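PDB 3OOP: Lin2960 protein, which is of unknown function but, as a member of the MarR family, probably binds DNA and acts as a transcription regulator. Local coordinates for residues T36-S41 / V68-D73; E47-I52 / A58-K63. All coordinates share one frame; numbering follows the deposited sequence. Where two conformers were deposited one is given.

Contact 1 (T36-S41 / V68-D73); sequences TPEQWS and VNRIVD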
loop_
_atom_site.group_PDB
_atom_site.type_symbol
_atom_site.label_atom_id
_atom_site.label_comp_id
_atom_site.label_asym_id
_atom_site.label_seq_id
_atom_site.Cartn_x
_atom_site.Cartn_y
_atom_site.Cartn_z
ATOM N N THR A 36 -6.410 -26.410 2.679
ATOM C CA THR A 36 -6.502 -25.219 1.794
ATOM C C THR A 36 -5.971 -23.917 2.447
ATOM O O THR A 36 -5.852 -23.857 3.668
ATOM C CB THR A 36 -7.956 -24.970 1.341
ATOM O OG1 THR A 36 -8.730 -24.461 2.437
ATOM C CG2 THR A 36 -8.598 -26.249 0.791
ATOM N N PRO A 37 -5.664 -22.870 1.638
ATOM C CA PRO A 37 -5.153 -21.595 2.187
ATOM C C PRO A 37 -5.980 -20.986 3.332
ATOM O O PRO A 37 -5.405 -20.572 4.341
ATOM C CB PRO A 37 -5.179 -20.649 0.980
ATOM C CG PRO A 37 -5.060 -21.517 -0.180
ATOM C CD PRO A 37 -5.604 -22.881 0.163
ATOM N N GLU A 38 -7.304 -20.931 3.178
ATOM C CA GLU A 38 -8.171 -20.362 4.216
ATOM C C GLU A 38 -8.219 -21.251 5.467
ATOM O O GLU A 38 -8.305 -20.757 6.593
ATOM C CB GLU A 38 -9.583 -20.059 3.675
ATOM C CG GLU A 38 -10.434 -21.291 3.365
ATOM C CD GLU A 38 -11.883 -20.964 3.003
ATOM O OE1 GLU A 38 -12.603 -21.907 2.610
ATOM O OE2 GLU A 38 -12.300 -19.787 3.100
ATOM N N GLN A 39 -8.149 -22.568 5.256
ATOM C CA GLN A 39 -8.081 -23.522 6.359
ATOM C C GLN A 39 -6.753 -23.359 7.082
ATOM O O GLN A 39 -6.687 -23.479 8.304
ATOM C CB GLN A 39 -8.253 -24.954 5.845
ATOM C CG GLN A 39 -9.678 -25.281 5.427
ATOM C CD GLN A 39 -9.763 -26.513 4.544
ATOM O OE1 GLN A 39 -8.794 -27.266 4.405
ATOM N NE2 GLN A 39 -10.923 -26.723 3.938
ATOM N N TRP A 40 -5.699 -23.090 6.322
ATOM C CA TRP A 40 -4.378 -22.882 6.903
ATOM C C TRP A 40 -4.355 -21.634 7.773
ATOM O O TRP A 40 -3.812 -21.663 8.873
ATOM C CB TRP A 40 -3.319 -22.807 5.811
ATOM C CG TRP A 40 -1.963 -22.343 6.269
ATOM C CD1 TRP A 40 -1.286 -21.257 5.811
ATOM C CD2 TRP A 40 -1.120 -22.955 7.256
ATOM N NE1 TRP A 40 -0.068 -21.152 6.436
ATOM C CE2 TRP A 40 0.058 -22.173 7.339
ATOM C CE3 TRP A 40 -1.249 -24.075 8.087
ATOM C CZ2 TRP A 40 1.110 -22.483 8.213
ATOM C CZ3 TRP A 40 -0.198 -24.381 8.964
ATOM C CH2 TRP A 40 0.964 -23.582 9.015
ATOM N N SER A 41 -4.968 -20.554 7.298
ATOM C CA SER A 41 -5.031 -19.319 8.085
ATOM C C SER A 41 -5.603 -19.587 9.467
ATOM O O SER A 41 -5.051 -19.134 10.479
ATOM C CB SER A 41 -5.874 -18.254 7.383
ATOM O OG SER A 41 -5.262 -17.889 6.160
ATOM N N VAL A 68 -15.474 -17.988 9.764
ATOM C CA VAL A 68 -14.709 -18.749 10.754
ATOM C C VAL A 68 -15.506 -19.970 11.196
ATOM O O VAL A 68 -14.961 -21.073 11.243
ATOM C CB VAL A 68 -14.253 -17.872 11.947
ATOM C CG1 VAL A 68 -13.728 -18.735 13.094
ATOM C CG2 VAL A 68 -13.168 -16.911 11.493
ATOM N N ASN A 69 -16.803 -19.792 11.460
ATOM C CA ASN A 69 -17.669 -20.907 11.828
ATOM C C ASN A 69 -17.618 -22.026 10.782
ATOM O O ASN A 69 -17.508 -23.201 11.126
ATOM C CB ASN A 69 -19.107 -20.424 12.056
ATOM C CG ASN A 69 -19.220 -19.433 13.210
ATOM O OD1 ASN A 69 -18.267 -19.230 13.972
ATOM N ND2 ASN A 69 -20.387 -18.809 13.342
ATOM N N ARG A 70 -17.673 -21.643 9.506
ATOM C CA ARG A 70 -17.623 -22.598 8.390
ATOM C C ARG A 70 -16.299 -23.359 8.358
ATOM O O ARG A 70 -16.285 -24.589 8.233
ATOM C CB ARG A 70 -17.833 -21.875 7.055
ATOM C CG ARG A 70 -17.577 -22.742 5.812
ATOM C CD ARG A 70 -17.938 -22.025 4.501
ATOM N NE ARG A 70 -17.143 -20.819 4.241
ATOM C CZ ARG A 70 -15.908 -20.806 3.746
ATOM N NH1 ARG A 70 -15.262 -21.939 3.477
ATOM N NH2 ARG A 70 -15.298 -19.647 3.549
ATOM N N ILE A 71 -15.195 -22.624 8.446
ATOM C CA ILE A 71 -13.855 -23.228 8.374
ATOM C C ILE A 71 -13.583 -24.121 9.591
ATOM O O ILE A 71 -13.061 -25.228 9.443
ATOM C CB ILE A 71 -12.728 -22.173 8.196
ATOM C CG1 ILE A 71 -12.893 -21.427 6.860
ATOM C CG2 ILE A 71 -11.355 -22.840 8.247
ATOM C CD1 ILE A 71 -12.098 -20.128 6.748
ATOM N N VAL A 72 -13.952 -23.642 10.780
ATOM C CA VAL A 72 -13.848 -24.449 12.003
ATOM C C VAL A 72 -14.604 -25.775 11.852
ATOM O O VAL A 72 -14.099 -26.833 12.227
ATOM C CB VAL A 72 -14.295 -23.657 13.255
ATOM C CG1 VAL A 72 -14.478 -24.571 14.464
ATOM C CG2 VAL A 72 -13.267 -22.589 13.565
ATOM N N ASP A 73 -15.805 -25.723 11.282
ATOM C CA ASP A 73 -16.531 -26.964 11.013
ATOM C C ASP A 73 -15.768 -27.946 10.102
ATOM O O ASP A 73 -15.744 -29.141 10.379
ATOM C CB ASP A 73 -17.953 -26.675 10.519
ATOM C CG ASP A 73 -18.839 -26.078 11.614
ATOM O OD1 ASP A 73 -18.527 -26.265 12.818
ATOM O OD2 ASP A 73 -19.852 -25.412 11.278
#
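Glu-38 and Arg-70 meet through side chains of different shape, one extended and one bent. In Glu-38 a chi1 of 70° tucks CG between the backbone N and the carbonyl carbon, and the chain then runs out extended. Arg-70 leaves its backbone with CG opposite N; the two side chains cross at about a right angle, and a bend at chi3 (63°) turns the guanidinium end-on to the carboxylate. The result is a two-nitrogen grip: NH1 of Arg-70 gives a nearly straight bond to OE1 of Glu-38 at 2.8 Å, while NH2 of Arg-70 reaches OE2 of Glu-38 at 3.0 Å. Both oxygens are met on their syn sides and lie in or near the guanidinium plane, but both nitrogens stand well out of the carboxylate plane. With the two planes 39° apart, the salt bridge is bidentate but not coplanar.

Ile-71, buried, lies against both. Its CG1 sits over one face of the guanidinium, offset toward the rim, and its CD1 packs against CB and CG of Glu-38 and 3.7 Å from OE2 of Glu-38. The other branch, CG2, rests 3.8 Å from CA of Gln-39. The Gln-39 amide turns back to its own helix start: Thr-36 N donates to Gln-39 OE1 at 3.1 Å, and a weak bond from Gln-39 N to Thr-36 OG1 completes a capping box. Lys-78 also bonds to OE1 of Gln-39.

The axes of 37-41 and 68-73 approach to 9.8 Å, nearly perpendicular, joining helix 37-49 to helix 65-77, which by its place in the winged helix-turn-helix is probably the recognition helix. Trp-40 packs on Thr-105, Leu-108 and Arg-109 of helix 99-119, and Val-68 against helix 54-61.

Contact 2 (E47-I52 / A58-K63); sequences EANEPI and ALWTKK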
loop_
_atom_site.group_PDB
_atom_site.type_symbol
_atom_site.label_atom_id
_atom_site.label_comp_id
_atom_site.label_asym_id
_atom_site.label_seq_id
_atom_site.Cartn_x
_atom_site.Cartn_y
_atom_site.Cartn_z
ATOM N N GLU A 47 -2.959 -22.856 16.209
ATOM C CA GLU A 47 -1.656 -23.318 16.713
ATOM C C GLU A 47 -0.969 -22.216 17.507
ATOM O O GLU A 47 -0.424 -22.482 18.562
ATOM C CB GLU A 47 -0.744 -23.807 15.573
ATOM C CG GLU A 47 0.535 -24.556 16.044
ATOM C CD GLU A 47 1.619 -23.645 16.616
ATOM O OE1 GLU A 47 1.749 -22.481 16.161
ATOM O OE2 GLU A 47 2.354 -24.107 17.530
ATOM N N ALA A 48 -1.013 -20.981 17.011
ATOM C CA ALA A 48 -0.278 -19.879 17.643
ATOM C C ALA A 48 -0.888 -19.422 18.972
ATOM O O ALA A 48 -0.205 -18.777 19.783
ATOM C CB ALA A 48 -0.154 -18.701 16.673
ATOM N N ASN A 49 -2.156 -19.769 19.196
ATOM C CA ASN A 49 -2.936 -19.249 20.325
ATOM C C ASN A 49 -3.670 -20.257 21.216
ATOM O O ASN A 49 -4.322 -19.852 22.182
ATOM C CB ASN A 49 -3.987 -18.272 19.802
ATOM C CG ASN A 49 -3.389 -17.026 19.220
ATOM O OD1 ASN A 49 -3.080 -16.078 19.944
ATOM N ND2 ASN A 49 -3.241 -17.005 17.901
ATOM N N GLU A 50 -3.584 -21.550 20.902
ATOM C CA GLU A 50 -4.430 -22.560 21.560
ATOM C C GLU A 50 -4.239 -22.658 23.086
ATOM O O GLU A 50 -3.113 -22.506 23.578
ATOM C CB GLU A 50 -4.228 -23.948 20.929
ATOM C CG GLU A 50 -2.761 -24.398 20.893
ATOM C CD GLU A 50 -2.585 -25.892 20.610
ATOM O OE1 GLU A 50 -1.423 -26.335 20.477
ATOM O OE2 GLU A 50 -3.590 -26.629 20.531
ATOM N N PRO A 51 -5.335 -22.893 23.839
ATOM C CA PRO A 51 -6.729 -22.897 23.367
ATOM C C PRO A 51 -7.211 -21.480 23.110
ATOM O O PRO A 51 -6.872 -20.566 23.869
ATOM C CB PRO A 51 -7.509 -23.509 24.548
ATOM C CG PRO A 51 -6.484 -24.162 25.411
ATOM C CD PRO A 51 -5.240 -23.341 25.241
ATOM N N ILE A 52 -7.986 -21.292 22.042
ATOM C CA ILE A 52 -8.417 -19.958 21.637
ATOM C C ILE A 52 -9.897 -19.956 21.263
ATOM O O ILE A 52 -10.395 -20.920 20.686
ATOM C CB ILE A 52 -7.555 -19.395 20.465
ATOM C CG1 ILE A 52 -8.020 -17.981 20.103
ATOM C CG2 ILE A 52 -7.571 -20.358 19.250
ATOM C CD1 ILE A 52 -7.162 -17.253 19.091
ATOM N N ALA A 58 -11.413 -15.128 14.639
ATOM C CA ALA A 58 -11.937 -14.158 13.683
ATOM C C ALA A 58 -11.073 -12.899 13.665
ATOM O O ALA A 58 -10.634 -12.456 12.606
ATOM C CB ALA A 58 -13.383 -13.817 14.022
ATOM N N LEU A 59 -10.806 -12.347 14.850
ATOM C CA LEU A 59 -9.950 -11.164 14.985
ATOM C C LEU A 59 -8.528 -11.421 14.478
ATOM O O LEU A 59 -7.966 -10.612 13.730
ATOM C CB LEU A 59 -9.925 -10.694 16.443
ATOM C CG LEU A 59 -10.941 -9.648 16.925
ATOM C CD1 LEU A 59 -12.401 -10.077 16.734
ATOM C CD2 LEU A 59 -10.671 -9.308 18.389
ATOM N N TRP A 60 -7.958 -12.558 14.872
ATOM C CA TRP A 60 -6.615 -12.945 14.452
ATOM C C TRP A 60 -6.489 -13.059 12.935
ATOM O O TRP A 60 -5.519 -12.583 12.355
ATOM C CB TRP A 60 -6.212 -14.273 15.114
ATOM C CG TRP A 60 -4.812 -14.706 14.815
ATOM C CD1 TRP A 60 -4.388 -15.433 13.742
ATOM C CD2 TRP A 60 -3.649 -14.446 15.608
ATOM N NE1 TRP A 60 -3.030 -15.640 13.812
ATOM C CE2 TRP A 60 -2.551 -15.041 14.946
ATOM C CE3 TRP A 60 -3.427 -13.751 16.803
ATOM C CZ2 TRP A 60 -1.243 -14.984 15.453
ATOM C CZ3 TRP A 60 -2.121 -13.684 17.306
ATOM C CH2 TRP A 60 -1.052 -14.302 16.629
ATOM N N THR A 61 -7.466 -13.698 12.293
ATOM C CA THR A 61 -7.373 -13.958 10.865
ATOM C C THR A 61 -8.024 -12.849 10.046
ATOM O O THR A 61 -7.821 -12.772 8.832
ATOM C CB THR A 61 -8.050 -15.291 10.482
ATOM O OG1 THR A 61 -9.436 -15.233 10.833
ATOM C CG2 THR A 61 -7.405 -16.461 11.206
ATOM N N LYS A 62 -8.803 -11.999 10.721
ATOM C CA LYS A 62 -9.602 -10.955 10.061
ATOM C C LYS A 62 -10.630 -11.549 9.092
ATOM O O LYS A 62 -10.778 -11.093 7.955
ATOM C CB LYS A 62 -8.698 -9.917 9.384
ATOM C CG LYS A 62 -8.043 -8.976 10.374
ATOM C CD LYS A 62 -6.882 -8.209 9.766
ATOM C CE LYS A 62 -5.553 -8.878 10.085
ATOM N NZ LYS A 62 -4.397 -8.010 9.705
ATOM N N LYS A 63 -11.330 -12.577 9.563
ATOM C CA LYS A 63 -12.450 -13.168 8.839
ATOM C C LYS A 63 -13.701 -12.958 9.679
ATOM O O LYS A 63 -13.605 -12.770 10.891
ATOM C CB LYS A 63 -12.202 -14.663 8.599
ATOM C CG LYS A 63 -10.940 -14.970 7.789
ATOM C CD LYS A 63 -10.735 -16.474 7.611
ATOM C CE LYS A 63 -9.374 -16.788 6.983
ATOM N NZ LYS A 63 -9.260 -16.391 5.549
#
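The side-chain amide of Asn-49 stands over the indole of Trp-60, with ND2 3.3 Å above the ring plane. Amide and ring planes are 76° apart, so the amide is upright on the face, its N-O edge lowered onto the ring: ND2 over the centre, OD1 off toward CZ3. The closest pair is ND2 of Asn-49 and CE3 of Trp-60 at 3.4 Å; OD1 of Asn-49 is 3.7 Å from CZ3 of Trp-60. This geometry is consistent with an N-H...pi (amino-aromatic) approach, one N-H facing the ring and the other turned away from it, probably the one that ND2 gives to the backbone carbonyl of Gly-45. Ala-48 adds an apolar touch, its CB lying 4.1 Å from CZ2 of Trp-60.

One step outward, the torsions direct both groups here. Trp-60 holds CG anti to its backbone N (chi1 -176°), sending the indole toward helix 37-49. Asn-49 comes from the opposite direction, its CG beside the backbone N, and the bond to Gly-45 ties its amide back to the preceding helical turn. Glu-44 also touches Trp-60. The contact is small: 136 Å² is buried in total, and the nearest CA atoms, those of Asn-49 and Trp-60, are 9.4 Å apart.

Beyond Asn-49 the chain passes through a cis peptide bond before Pro-51 and enters the small sheet, where Ile-52 exchanges backbone hydrogen bonds with Leu-95. Glu-50 and Glu-47 form salt bridges with Arg-102 and Arg-109 of helix 99-119. As in MarR-type winged helix-turn-helix proteins, helices 54-61 and 65-77 are probably the two helices of the helix-turn-helix. The indole spans from the first of these to the end part of helix 37-49, at the surface, while Ala-58 and Thr-61 pack on Val-68 of the second.

How the contacts relate
Both contacts draw on helix 37-49, contact 1 at its start and contact 2 at its end, and their centres lie 11 Å apart. Contact 1 is partly buried, with two of its four touching residues in the interior, and pairs opposite charges beside a buried isoleucine. Contact 2 is a surface contact without a hydrogen bond between its segments, relying on an amide over an aromatic face. Their other partners, helices 65-77 and 54-61, are consecutive in the chain and pack together: Val-68 CG2 lies 3.7 Å from Ala-58 CA. Lys-63 also touches Ser-41, so the two contacts join three helices of one winged helix-turn-helix region.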